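PDB 2OGJ: dihydroorotase from Agrobacterium tumefaciens, which hydrolyses acetyl esters such as acetyl-(R)-mandelate in vitro, using a binuclear zinc centre set in an amidohydrolase-type TIM barrel. Local coordinates for residues 85-90 and 293-298; 78-83 and 119-124; 16-21 and 58-63; 35-40 and 50-55. All blocks are in the same frame, centred on the assembly; numbering follows the deposited sequence.

Contact 1 (85-90 and 293-298); sequences TDISIR and HGHSMN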
loop_
_atom_site.group_PDB
_atom_site.type_symbol
_atom_site.label_atom_id
_atom_site.label_comp_id
_atom_site.label_asym_id
_atom_site.label_seq_id
_atom_site.Cartn_x
_atom_site.Cartn_y
_atom_site.Cartn_z
ATOM N N THR A 85 26.416 -1.445 -5.861
ATOM C CA THR A 85 25.571 -1.094 -4.737
ATOM C C THR A 85 26.298 0.028 -4.026
ATOM O O THR A 85 27.459 0.292 -4.312
ATOM C CB THR A 85 25.439 -2.242 -3.743
ATOM O OG1 THR A 85 26.715 -2.474 -3.136
ATOM C CG2 THR A 85 24.931 -3.517 -4.445
ATOM N N ASP A 86 25.628 0.671 -3.085
ATOM C CA ASP A 86 26.218 1.772 -2.347
ATOM C C ASP A 86 27.021 1.362 -1.110
ATOM O O ASP A 86 28.035 1.980 -0.770
ATOM C CB ASP A 86 25.099 2.724 -1.920
ATOM C CG ASP A 86 24.165 2.117 -0.840
ATOM O OD1 ASP A 86 23.933 0.880 -0.795
ATOM O OD2 ASP A 86 23.631 2.902 -0.028
ATOM N N ILE A 87 26.551 0.308 -0.452
ATOM C CA ILE A 87 27.115 -0.190 0.799
ATOM C C ILE A 87 28.353 -1.086 0.740
ATOM O O ILE A 87 29.061 -1.217 1.730
ATOM C CB ILE A 87 25.988 -0.930 1.609
ATOM C CG1 ILE A 87 26.325 -0.908 3.093
ATOM C CG2 ILE A 87 25.842 -2.379 1.148
ATOM C CD1 ILE A 87 26.578 0.482 3.617
ATOM N N SER A 88 28.606 -1.685 -0.420
ATOM C CA SER A 88 29.728 -2.603 -0.630
ATOM C C SER A 88 31.111 -1.990 -0.643
ATOM O O SER A 88 31.283 -0.815 -0.940
ATOM C CB SER A 88 29.571 -3.350 -1.952
ATOM O OG SER A 88 28.437 -4.185 -1.957
ATOM N N ILE A 89 32.101 -2.825 -0.332
ATOM C CA ILE A 89 33.506 -2.438 -0.329
ATOM C C ILE A 89 34.143 -3.221 -1.468
ATOM O O ILE A 89 33.452 -3.918 -2.204
ATOM C CB ILE A 89 34.207 -2.796 1.013
ATOM C CG1 ILE A 89 33.952 -4.254 1.383
ATOM C CG2 ILE A 89 33.715 -1.886 2.115
ATOM C CD1 ILE A 89 34.590 -4.659 2.700
ATOM N N ARG A 90 35.451 -3.113 -1.632
ATOM C CA ARG A 90 36.125 -3.837 -2.716
ATOM C C ARG A 90 36.643 -5.177 -2.206
ATOM O O ARG A 90 36.872 -5.336 -1.013
ATOM C CB ARG A 90 37.311 -3.014 -3.244
ATOM C CG ARG A 90 36.952 -1.610 -3.754
ATOM C CD ARG A 90 38.230 -0.868 -4.105
ATOM N NE ARG A 90 38.025 0.559 -4.363
ATOM C CZ ARG A 90 37.765 1.089 -5.560
ATOM N NH1 ARG A 90 37.674 0.316 -6.651
ATOM N NH2 ARG A 90 37.593 2.404 -5.666
ATOM N N HIS A 293 31.238 -4.422 5.296
ATOM C CA HIS A 293 30.769 -3.530 4.248
ATOM C C HIS A 293 31.201 -2.113 4.573
ATOM O O HIS A 293 31.897 -1.891 5.556
ATOM C CB HIS A 293 29.247 -3.617 4.078
ATOM C CG HIS A 293 28.482 -3.342 5.327
ATOM N ND1 HIS A 293 28.480 -2.109 5.940
ATOM C CD2 HIS A 293 27.721 -4.153 6.099
ATOM C CE1 HIS A 293 27.753 -2.170 7.039
ATOM N NE2 HIS A 293 27.281 -3.400 7.158
ATOM N N GLY A 294 30.803 -1.160 3.740
ATOM C CA GLY A 294 31.193 0.227 3.947
ATOM C C GLY A 294 30.880 0.876 5.285
ATOM O O GLY A 294 31.355 1.971 5.562
ATOM N N HIS A 295 30.093 0.220 6.128
ATOM C CA HIS A 295 29.759 0.816 7.410
ATOM C C HIS A 295 30.148 -0.001 8.621
ATOM O O HIS A 295 29.925 0.427 9.752
ATOM C CB HIS A 295 28.269 1.148 7.473
ATOM C CG HIS A 295 27.894 2.372 6.694
ATOM N ND1 HIS A 295 28.700 3.490 6.637
ATOM C CD2 HIS A 295 26.796 2.661 5.954
ATOM C CE1 HIS A 295 28.116 4.413 5.895
ATOM N NE2 HIS A 295 26.959 3.934 5.468
ATOM N N SER A 296 30.714 -1.180 8.398
ATOM C CA SER A 296 31.138 -2.006 9.514
ATOM C C SER A 296 32.646 -2.225 9.490
ATOM O O SER A 296 33.235 -2.563 10.510
ATOM C CB SER A 296 30.417 -3.353 9.496
ATOM O OG SER A 296 30.734 -4.092 8.333
HETATM N N MSE A 297 33.272 -2.006 8.334
HETATM C CA MSE A 297 34.712 -2.228 8.206
HETATM C C MSE A 297 35.579 -1.314 9.049
HETATM O O MSE A 297 36.431 -1.796 9.790
HETATM C CB MSE A 297 35.187 -2.145 6.739
HETATM C CG MSE A 297 36.703 -2.394 6.597
HETATM SE SE MSE A 297 37.305 -2.526 4.932
HETATM C CE MSE A 297 36.974 -0.885 4.420
ATOM N N ASN A 298 35.372 -0.009 8.974
ATOM C CA ASN A 298 36.240 0.854 9.750
ATOM C C ASN A 298 36.063 0.725 11.254
ATOM O O ASN A 298 37.044 0.581 11.983
ATOM C CB ASN A 298 36.107 2.326 9.342
ATOM C CG ASN A 298 37.176 3.211 10.006
ATOM O OD1 ASN A 298 38.343 3.181 9.622
ATOM N ND2 ASN A 298 36.777 3.982 11.017
#

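Contact 2 (78-83 and 119-124); sequences VHIWHG and EYIIEP. With ZN (zinc ion), chain G.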
loop_
_atom_site.group_PDB
_atom_site.type_symbol
_atom_site.label_atom_id
_atom_site.label_comp_id
_atom_site.label_asym_id
_atom_site.label_seq_id
_atom_site.Cartn_x
_atom_site.Cartn_y
_atom_site.Cartn_z
ATOM N N VAL A 78 30.212 -11.200 3.181
ATOM C CA VAL A 78 30.770 -9.878 2.879
ATOM C C VAL A 78 29.930 -9.187 1.811
ATOM O O VAL A 78 29.077 -9.807 1.176
ATOM C CB VAL A 78 32.220 -9.959 2.319
ATOM C CG1 VAL A 78 33.169 -10.525 3.360
ATOM C CG2 VAL A 78 32.248 -10.814 1.066
ATOM N N HIS A 79 30.187 -7.905 1.599
ATOM C CA HIS A 79 29.449 -7.175 0.583
ATOM C C HIS A 79 30.473 -6.496 -0.301
ATOM O O HIS A 79 30.981 -5.416 0.008
ATOM C CB HIS A 79 28.504 -6.182 1.252
ATOM C CG HIS A 79 27.445 -6.849 2.071
ATOM N ND1 HIS A 79 26.368 -7.495 1.504
ATOM C CD2 HIS A 79 27.345 -7.061 3.404
ATOM C CE1 HIS A 79 25.656 -8.077 2.449
ATOM N NE2 HIS A 79 26.228 -7.831 3.614
ATOM N N ILE A 80 30.761 -7.166 -1.410
ATOM C CA ILE A 80 31.753 -6.719 -2.353
ATOM C C ILE A 80 31.208 -6.344 -3.735
ATOM O O ILE A 80 31.919 -6.443 -4.746
ATOM C CB ILE A 80 32.835 -7.799 -2.478
ATOM C CG1 ILE A 80 32.175 -9.163 -2.688
ATOM C CG2 ILE A 80 33.705 -7.822 -1.197
ATOM C CD1 ILE A 80 33.183 -10.301 -2.713
ATOM N N TRP A 81 29.952 -5.903 -3.778
ATOM C CA TRP A 81 29.354 -5.477 -5.038
ATOM C C TRP A 81 29.690 -3.986 -5.141
ATOM O O TRP A 81 28.792 -3.145 -5.225
ATOM C CB TRP A 81 27.835 -5.680 -4.992
ATOM C CG TRP A 81 27.130 -5.715 -6.340
ATOM C CD1 TRP A 81 25.864 -6.180 -6.587
ATOM C CD2 TRP A 81 27.619 -5.216 -7.597
ATOM N NE1 TRP A 81 25.533 -5.996 -7.908
ATOM C CE2 TRP A 81 26.589 -5.405 -8.551
ATOM C CE3 TRP A 81 28.822 -4.626 -8.011
ATOM C CZ2 TRP A 81 26.728 -5.022 -9.889
ATOM C CZ3 TRP A 81 28.960 -4.247 -9.345
ATOM C CH2 TRP A 81 27.916 -4.447 -10.264
ATOM N N HIS A 82 30.993 -3.683 -5.095
ATOM C CA HIS A 82 31.529 -2.322 -5.164
ATOM C C HIS A 82 31.048 -1.606 -6.427
ATOM O O HIS A 82 31.076 -2.157 -7.525
ATOM C CB HIS A 82 33.049 -2.379 -5.153
ATOM C CG HIS A 82 33.699 -1.065 -5.444
ATOM N ND1 HIS A 82 33.905 -0.107 -4.476
ATOM C CD2 HIS A 82 34.118 -0.522 -6.612
ATOM C CE1 HIS A 82 34.419 0.975 -5.037
ATOM N NE2 HIS A 82 34.556 0.749 -6.331
ATOM N N GLY A 83 30.610 -0.367 -6.262
ATOM C CA GLY A 83 30.101 0.382 -7.392
ATOM C C GLY A 83 28.663 0.014 -7.741
ATOM O O GLY A 83 27.837 0.903 -7.925
ATOM N N GLU A 119 30.916 -9.775 -13.887
ATOM C CA GLU A 119 31.887 -9.131 -14.749
ATOM C C GLU A 119 32.833 -8.177 -14.054
ATOM O O GLU A 119 34.019 -8.186 -14.352
ATOM C CB GLU A 119 31.182 -8.392 -15.882
ATOM C CG GLU A 119 32.119 -7.971 -17.000
ATOM C CD GLU A 119 31.447 -7.103 -18.049
ATOM O OE1 GLU A 119 30.442 -7.548 -18.663
ATOM O OE2 GLU A 119 31.936 -5.970 -18.261
ATOM N N TYR A 120 32.325 -7.348 -13.142
ATOM C CA TYR A 120 33.184 -6.385 -12.439
ATOM C C TYR A 120 33.858 -6.909 -11.194
ATOM O O TYR A 120 34.975 -6.508 -10.897
ATOM C CB TYR A 120 32.425 -5.124 -12.028
ATOM C CG TYR A 120 31.797 -4.373 -13.154
ATOM C CD1 TYR A 120 32.545 -4.006 -14.275
ATOM C CD2 TYR A 120 30.447 -4.025 -13.108
ATOM C CE1 TYR A 120 31.967 -3.314 -15.329
ATOM C CE2 TYR A 120 29.852 -3.332 -14.157
ATOM C CZ TYR A 120 30.619 -2.980 -15.268
ATOM O OH TYR A 120 30.038 -2.311 -16.323
ATOM N N ILE A 121 33.193 -7.786 -10.451
ATOM C CA ILE A 121 33.793 -8.287 -9.217
ATOM C C ILE A 121 34.383 -9.694 -9.265
ATOM O O ILE A 121 35.536 -9.892 -8.898
ATOM C CB ILE A 121 32.787 -8.222 -8.048
ATOM C CG1 ILE A 121 32.162 -6.828 -7.991
ATOM C CG2 ILE A 121 33.486 -8.551 -6.740
ATOM C CD1 ILE A 121 33.175 -5.692 -7.911
ATOM N N ILE A 122 33.601 -10.668 -9.716
ATOM C CA ILE A 122 34.077 -12.044 -9.761
ATOM C C ILE A 122 35.220 -12.321 -10.717
ATOM O O ILE A 122 36.315 -12.638 -10.279
ATOM C CB ILE A 122 32.938 -13.042 -10.103
ATOM C CG1 ILE A 122 31.833 -12.991 -9.045
ATOM C CG2 ILE A 122 33.481 -14.450 -10.131
ATOM C CD1 ILE A 122 30.662 -13.872 -9.373
ATOM N N GLU A 123 34.969 -12.206 -12.013
ATOM C CA GLU A 123 35.979 -12.517 -13.030
ATOM C C GLU A 123 37.357 -11.869 -12.888
ATOM O O GLU A 123 38.379 -12.548 -13.017
ATOM C CB GLU A 123 35.396 -12.247 -14.422
ATOM C CG GLU A 123 34.173 -13.141 -14.735
ATOM C CD GLU A 123 33.301 -12.638 -15.898
ATOM O OE1 GLU A 123 33.504 -11.496 -16.364
ATOM O OE2 GLU A 123 32.392 -13.379 -16.339
ATOM N N PRO A 124 37.410 -10.557 -12.606
ATOM C CA PRO A 124 38.716 -9.913 -12.463
ATOM C C PRO A 124 39.447 -10.111 -11.131
ATOM O O PRO A 124 40.613 -9.742 -11.022
ATOM C CB PRO A 124 38.397 -8.438 -12.723
ATOM C CG PRO A 124 37.041 -8.290 -12.149
ATOM C CD PRO A 124 36.341 -9.543 -12.653
HETATM ZN ZN ZN G . 25.115 -8.370 5.432
#

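Contact 3 (16-21 and 58-63); sequences PILLTN and DTQRID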
loop_
_atom_site.group_PDB
_atom_site.type_symbol
_atom_site.label_atom_id
_atom_site.label_comp_id
_atom_site.label_asym_id
_atom_site.label_seq_id
_atom_site.Cartn_x
_atom_site.Cartn_y
_atom_site.Cartn_z
ATOM N N PRO A 16 58.335 -20.633 -9.100
ATOM C CA PRO A 16 57.892 -21.469 -7.980
ATOM C C PRO A 16 58.171 -20.803 -6.626
ATOM O O PRO A 16 58.954 -19.858 -6.527
ATOM C CB PRO A 16 58.692 -22.752 -8.176
ATOM C CG PRO A 16 59.959 -22.258 -8.770
ATOM C CD PRO A 16 59.468 -21.265 -9.798
ATOM N N ILE A 17 57.520 -21.288 -5.581
ATOM C CA ILE A 17 57.714 -20.709 -4.267
ATOM C C ILE A 17 58.000 -21.798 -3.273
ATOM O O ILE A 17 57.505 -22.916 -3.389
ATOM C CB ILE A 17 56.463 -19.986 -3.739
ATOM C CG1 ILE A 17 55.960 -18.947 -4.737
ATOM C CG2 ILE A 17 56.788 -19.322 -2.423
ATOM C CD1 ILE A 17 54.713 -18.235 -4.249
ATOM N N LEU A 18 58.797 -21.453 -2.277
ATOM C CA LEU A 18 59.116 -22.387 -1.234
ATOM C C LEU A 18 58.794 -21.728 0.095
ATOM O O LEU A 18 59.456 -20.785 0.513
ATOM C CB LEU A 18 60.590 -22.783 -1.297
ATOM C CG LEU A 18 61.014 -23.660 -0.119
ATOM C CD1 LEU A 18 60.245 -24.967 -0.167
ATOM C CD2 LEU A 18 62.508 -23.906 -0.154
ATOM N N LEU A 19 57.731 -22.201 0.728
ATOM C CA LEU A 19 57.337 -21.693 2.031
ATOM C C LEU A 19 58.044 -22.605 3.011
ATOM O O LEU A 19 57.822 -23.811 3.007
ATOM C CB LEU A 19 55.820 -21.809 2.253
ATOM C CG LEU A 19 54.910 -20.868 1.472
ATOM C CD1 LEU A 19 55.100 -21.084 -0.020
ATOM C CD2 LEU A 19 53.483 -21.129 1.864
ATOM N N THR A 20 58.912 -22.041 3.833
ATOM C CA THR A 20 59.611 -22.856 4.805
ATOM C C THR A 20 59.111 -22.533 6.206
ATOM O O THR A 20 58.543 -21.475 6.455
ATOM C CB THR A 20 61.142 -22.632 4.724
ATOM O OG1 THR A 20 61.448 -21.254 4.981
ATOM C CG2 THR A 20 61.656 -23.011 3.335
ATOM N N ASN A 21 59.246 -23.470 7.124
ATOM C CA ASN A 21 58.953 -23.350 8.536
ATOM C C ASN A 21 57.509 -22.947 8.750
ATOM O O ASN A 21 57.223 -21.954 9.523
ATOM C CB ASN A 21 59.952 -22.408 9.199
ATOM C CG ASN A 21 61.354 -22.628 8.666
ATOM O OD1 ASN A 21 61.568 -23.453 7.773
ATOM N ND2 ASN A 21 62.318 -21.892 9.205
ATOM N N ASP A 58 64.139 -19.749 -6.858
ATOM C CA ASP A 58 62.786 -19.318 -6.520
ATOM C C ASP A 58 62.615 -18.592 -5.185
ATOM O O ASP A 58 63.380 -18.802 -4.244
ATOM C CB ASP A 58 61.876 -20.541 -6.536
ATOM C CG ASP A 58 62.481 -21.721 -5.800
ATOM O OD1 ASP A 58 63.324 -22.422 -6.398
ATOM O OD2 ASP A 58 62.122 -21.934 -4.621
ATOM N N THR A 59 61.581 -17.752 -5.112
ATOM C CA THR A 59 61.275 -16.978 -3.907
ATOM C C THR A 59 61.198 -17.893 -2.699
ATOM O O THR A 59 60.379 -18.815 -2.657
ATOM C CB THR A 59 59.900 -16.232 -4.009
ATOM O OG1 THR A 59 59.902 -15.346 -5.132
ATOM C CG2 THR A 59 59.633 -15.413 -2.754
ATOM N N GLN A 60 62.062 -17.652 -1.725
ATOM C CA GLN A 60 62.029 -18.450 -0.513
ATOM C C GLN A 60 61.502 -17.534 0.590
ATOM O O GLN A 60 61.976 -16.409 0.753
ATOM C CB GLN A 60 63.428 -19.005 -0.180
ATOM C CG GLN A 60 63.957 -19.990 -1.239
ATOM C CD GLN A 60 65.104 -20.881 -0.745
ATOM O OE1 GLN A 60 65.546 -21.799 -1.453
ATOM N NE2 GLN A 60 65.585 -20.615 0.468
ATOM N N ARG A 61 60.487 -18.002 1.310
ATOM C CA ARG A 61 59.891 -17.234 2.395
ATOM C C ARG A 61 59.867 -18.080 3.648
ATOM O O ARG A 61 59.454 -19.236 3.616
ATOM C CB ARG A 61 58.463 -16.825 2.050
ATOM C CG ARG A 61 58.335 -16.131 0.716
ATOM C CD ARG A 61 56.969 -15.510 0.556
ATOM N NE ARG A 61 56.046 -16.325 -0.233
ATOM C CZ ARG A 61 55.675 -17.568 0.067
ATOM N NH1 ARG A 61 56.149 -18.170 1.148
ATOM N NH2 ARG A 61 54.807 -18.207 -0.711
ATOM N N ILE A 62 60.309 -17.496 4.754
ATOM C CA ILE A 62 60.343 -18.200 6.033
ATOM C C ILE A 62 59.411 -17.501 7.018
ATOM O O ILE A 62 58.944 -16.393 6.755
ATOM C CB ILE A 62 61.779 -18.202 6.633
ATOM C CG1 ILE A 62 61.791 -18.933 7.976
ATOM C CG2 ILE A 62 62.273 -16.768 6.823
ATOM C CD1 ILE A 62 63.094 -18.816 8.693
ATOM N N ASP A 63 59.132 -18.149 8.144
ATOM C CA ASP A 63 58.280 -17.550 9.155
ATOM C C ASP A 63 58.848 -17.873 10.528
ATOM O O ASP A 63 59.872 -17.321 10.942
ATOM C CB ASP A 63 56.874 -18.100 9.031
ATOM C CG ASP A 63 56.680 -18.871 7.749
ATOM O OD1 ASP A 63 57.154 -18.379 6.703
ATOM O OD2 ASP A 63 56.056 -19.960 7.776
#

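Contact 4 (35-40 and 50-55); sequences STDILI and GSALQA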
loop_
_atom_site.group_PDB
_atom_site.type_symbol
_atom_site.label_atom_id
_atom_site.label_comp_id
_atom_site.label_asym_id
_atom_site.label_seq_id
_atom_site.Cartn_x
_atom_site.Cartn_y
_atom_site.Cartn_z
ATOM N N SER A 35 56.049 -28.686 12.171
ATOM C CA SER A 35 56.617 -27.803 11.161
ATOM C C SER A 35 57.048 -28.513 9.883
ATOM O O SER A 35 57.553 -29.635 9.916
ATOM C CB SER A 35 57.813 -27.055 11.740
ATOM O OG SER A 35 58.374 -26.190 10.769
ATOM N N THR A 36 56.855 -27.836 8.755
ATOM C CA THR A 36 57.212 -28.382 7.452
ATOM C C THR A 36 57.541 -27.266 6.476
ATOM O O THR A 36 57.518 -26.090 6.823
ATOM C CB THR A 36 56.048 -29.191 6.850
ATOM O OG1 THR A 36 55.230 -29.709 7.903
ATOM C CG2 THR A 36 56.574 -30.364 6.034
ATOM N N ASP A 37 57.859 -27.654 5.249
ATOM C CA ASP A 37 58.163 -26.711 4.186
ATOM C C ASP A 37 57.276 -27.145 3.014
ATOM O O ASP A 37 57.027 -28.339 2.833
ATOM C CB ASP A 37 59.643 -26.791 3.770
ATOM C CG ASP A 37 60.616 -26.428 4.899
ATOM O OD1 ASP A 37 61.823 -26.339 4.602
ATOM O OD2 ASP A 37 60.203 -26.239 6.065
ATOM N N ILE A 38 56.778 -26.187 2.238
ATOM C CA ILE A 38 55.927 -26.511 1.099
ATOM C C ILE A 38 56.496 -25.864 -0.156
ATOM O O ILE A 38 56.890 -24.696 -0.144
ATOM C CB ILE A 38 54.472 -26.016 1.316
ATOM C CG1 ILE A 38 53.955 -26.500 2.674
ATOM C CG2 ILE A 38 53.556 -26.553 0.220
ATOM C CD1 ILE A 38 52.556 -26.008 3.023
ATOM N N LEU A 39 56.560 -26.641 -1.231
ATOM C CA LEU A 39 57.067 -26.148 -2.502
ATOM C C LEU A 39 55.935 -25.991 -3.526
ATOM O O LEU A 39 55.250 -26.963 -3.867
ATOM C CB LEU A 39 58.114 -27.112 -3.057
ATOM C CG LEU A 39 58.747 -26.679 -4.380
ATOM C CD1 LEU A 39 59.620 -25.479 -4.111
ATOM C CD2 LEU A 39 59.574 -27.791 -4.978
ATOM N N ILE A 40 55.736 -24.768 -4.008
ATOM C CA ILE A 40 54.700 -24.504 -4.999
ATOM C C ILE A 40 55.328 -24.390 -6.387
ATOM O O ILE A 40 56.297 -23.645 -6.579
ATOM C CB ILE A 40 53.956 -23.184 -4.728
ATOM C CG1 ILE A 40 53.614 -23.051 -3.238
ATOM C CG2 ILE A 40 52.698 -23.138 -5.579
ATOM C CD1 ILE A 40 52.685 -24.094 -2.718
ATOM N N GLY A 50 57.753 -31.368 2.850
ATOM C CA GLY A 50 58.634 -32.138 3.700
ATOM C C GLY A 50 59.462 -31.316 4.663
ATOM O O GLY A 50 59.535 -30.094 4.557
ATOM N N SER A 51 60.104 -32.024 5.590
ATOM C CA SER A 51 60.941 -31.447 6.638
ATOM C C SER A 51 62.011 -30.443 6.174
ATOM O O SER A 51 62.453 -29.598 6.959
ATOM C CB SER A 51 61.587 -32.587 7.437
ATOM O OG SER A 51 62.167 -32.118 8.637
ATOM N N ALA A 52 62.424 -30.525 4.912
ATOM C CA ALA A 52 63.426 -29.593 4.396
ATOM C C ALA A 52 63.731 -29.875 2.935
ATOM O O ALA A 52 64.717 -30.532 2.612
ATOM C CB ALA A 52 64.702 -29.681 5.223
ATOM N N LEU A 53 62.884 -29.355 2.054
ATOM C CA LEU A 53 63.030 -29.569 0.621
ATOM C C LEU A 53 64.100 -28.687 -0.008
ATOM O O LEU A 53 64.582 -27.742 0.613
ATOM C CB LEU A 53 61.694 -29.300 -0.065
ATOM C CG LEU A 53 60.462 -29.648 0.770
ATOM C CD1 LEU A 53 59.213 -29.158 0.058
ATOM C CD2 LEU A 53 60.407 -31.139 1.013
ATOM N N GLN A 54 64.468 -29.003 -1.244
ATOM C CA GLN A 54 65.458 -28.220 -1.967
ATOM C C GLN A 54 64.747 -27.611 -3.168
ATOM O O GLN A 54 63.805 -28.204 -3.687
ATOM C CB GLN A 54 66.590 -29.110 -2.422
ATOM C CG GLN A 54 67.402 -29.746 -1.303
ATOM C CD GLN A 54 66.602 -30.736 -0.482
ATOM O OE1 GLN A 54 66.026 -31.683 -1.016
ATOM N NE2 GLN A 54 66.570 -30.525 0.827
ATOM N N ALA A 55 65.184 -26.435 -3.613
ATOM C CA ALA A 55 64.540 -25.787 -4.756
ATOM C C ALA A 55 65.519 -25.114 -5.728
ATOM O O ALA A 55 66.682 -24.879 -5.393
ATOM C CB ALA A 55 63.506 -24.770 -4.263
#

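Contact 1 (85-90 and 293-298)
Beside the binuclear zinc site, Ile87 and Ile89 of one barrel loop pack against His293, Gly294, His295 and Met297 of another. The single polar link between them is Gly294 N to Ile87 O, 2.7 Å with an N-H...O angle of 159°, the donor lying almost on the line of the C=O. Glycine suits this place because a beta carbon would point at Ile87 O, the atom its N-H binds. In the amidohydrolase fold the first loop follows strand 77-78, which carries His77 and leads into His79, both zinc ligands, and the second follows the zinc ligand Asp291, so the contact joins two neighbouring segments at the rim of the metal pocket. Ile87 spans two imidazoles. Its CG1, set anti to the backbone N (chi1 -155°), lies 3.8 Å from His293 ND1, while CD1 extends toward CD2 of His295, crossing that side chain at about a right angle. The His293 ring is fixed from its own loop: ND1 accepts from His295 N (2.8 Å), and Ser296 OG sits 3.6 Å above the ring centre. The branch methyl CG2 of Ile89 rests on Gly294 N, and its CD1 meets the selenium SE of Met297, modelled as selenomethionine, at 4.1 Å.

Contact 2 (78-83 and 119-124)
Ile121 and Tyr120, on helix 114-122, pack against Ile80 and Trp81 in the loop that continues the His-X-His zinc motif of this TIM barrel. His79, the second histidine of that motif, binds a zinc ion through NE2 at 2.2 Å; His77, Asp291 and the carboxylated Lys175 complete the site. The two aromatic rings meet edge to edge. Tyr120 CD2 lies near the indole plane, 3.8 Å from Trp81 CH2, and CH2 in turn lies in the plane of the phenol, so there is neither a stack nor a T-shaped pair. Trp81 starts by heading off from the helix, but with CG anti to the backbone N (chi1 -161°) the six-membered ring swings back to reach it. The other end of the indole is held by a hydrogen bond from Trp81 NE1 to Asn113 OD1, while the Tyr120 ring stacks on Tyr120 of the second subunit. Ile121 fills the angle between loop and helix: CG1 comes 4.0 Å from Trp81 CE3, approaching the ring obliquely, and CG2 lies 4.3 Å from Ile80 CG1. A branched aliphatic residue suits this place because its arms can spread over a peptide and an indole at once. His82 CB lies 4.3 Å from Ile121 CD1, and His82 NE2 hydrogen-bonds to Glu119 of the second subunit. Trp81 centres an inverse gamma turn, in which His82 N makes a weak bond to Ile80 O; the same oxygen lies against Ile121, with CG1 and CG2 both at 3.3 Å.

Contact 3 (16-21 and 58-63)
Thr20 and Arg61 carry the strongest polar grip of this parallel strand pair, in which 17-20 lies beside 59-61 within the small beta domain that accompanies the amidohydrolase barrel. Arg61 O takes two donors from one residue: Thr20 N at 2.9 Å, almost perfectly straight (177°), and Thr20 OG1 at 3.1 Å, which comes from well above the carbonyl plane. With OG1 placed between the backbone N and carbonyl carbon (chi1 60°), the hydroxyl hangs toward the partner strand, a good use of threonine, whose short hydroxyl adds a second donor to the one carbonyl. Earlier in the pair, Leu18 N donates to Thr59 O and Leu18 O accepts from Arg61 N, each at 3.1 Å, the reach to both neighbours of Gln60 that parallel pairing requires. The axes diverge by only 14°.

The packing differs on the two faces. On one, Leu18 and Gln60 run side by side in the same direction, Leu18 CD2 lying 3.9 Å from Gln60 OE1, so it is the amide end of the extended glutamine that lies beside the leucine methyl. On the other, Arg61 bends at chi3 (-99°) and lies along Leu19, whose CB approaches the guanidinium edge in its plane; the same guanidinium makes a cation-pi contact with Tyr379. At the ends of the pair, Asn21, turning the corner with positive phi, sets its amide against Ile62, and the Pro16 ring crosses Asp58 at about a right angle, Pro16 CG standing 3.4 Å from Asp58 CB.

Contact 4 (35-40 and 50-55)
Asp37 and Gly50 form an antiparallel hydrogen-bonded pair, in which Gly50 N reaches Asp37 O at 3.1 Å (154°) and Asp37 N returns a weak, bent bond to Gly50 O at 3.0 Å. Here the hairpin of strands 36-40 and 46-50 ends, and the chain turns away through Ser51 and Ala52 before Leu53 comes back over strand 36-40. Glycine suits position 50 because CD2 of Leu53 folds over the side where a beta carbon would stand. Leu53 CD1 then lies across the strand, 3.6 Å from Asp37 O and 3.9 Å from Leu39 CB. Leu39, with CG anti to the backbone N (chi1 -179°), extends its CD1 further to the Ala55 methyl at 4.0 Å, and the small alanine lets the returning chain lie close. Thr36 contributes its methyl CG2, resting against Gly50 O. The Asp37 carboxylate faces two ways: OD1 abuts Ala52 CA at 3.6 Å, whereas OD2 accepts a hydrogen bond from Asn21 N, at the corner after strand 17-20. Polar pairing is thus concentrated at one end and hydrocarbon contact at the other, which implies that the returning segment 53-55 is held to this strand mainly by its leucine and alanine methyls.

The four contacts fall into two groups. Contacts 3 and 4, with centres about 8 Å apart, share the four-stranded sheet ordered 46-50, 36-40, 17-20, 59-61; contact 4 nests within the loop contact 3 closes, and strands 17-20 and 36-40 are neighbours, probably joined by Ile40 N to Ile17 O and Ile38 N to Leu19 O hydrogen bonds. Contacts 1 and 2 come later, in the barrel, with centres about 12 Å apart and segments that alternate in sequence; Ile89 N probably bonds to His79 O where they meet. Both also touch the second subunit. Centres about 31 to 39 Å from these place contacts 3 and 4 well away from the zinc site; no other chain touches their segments.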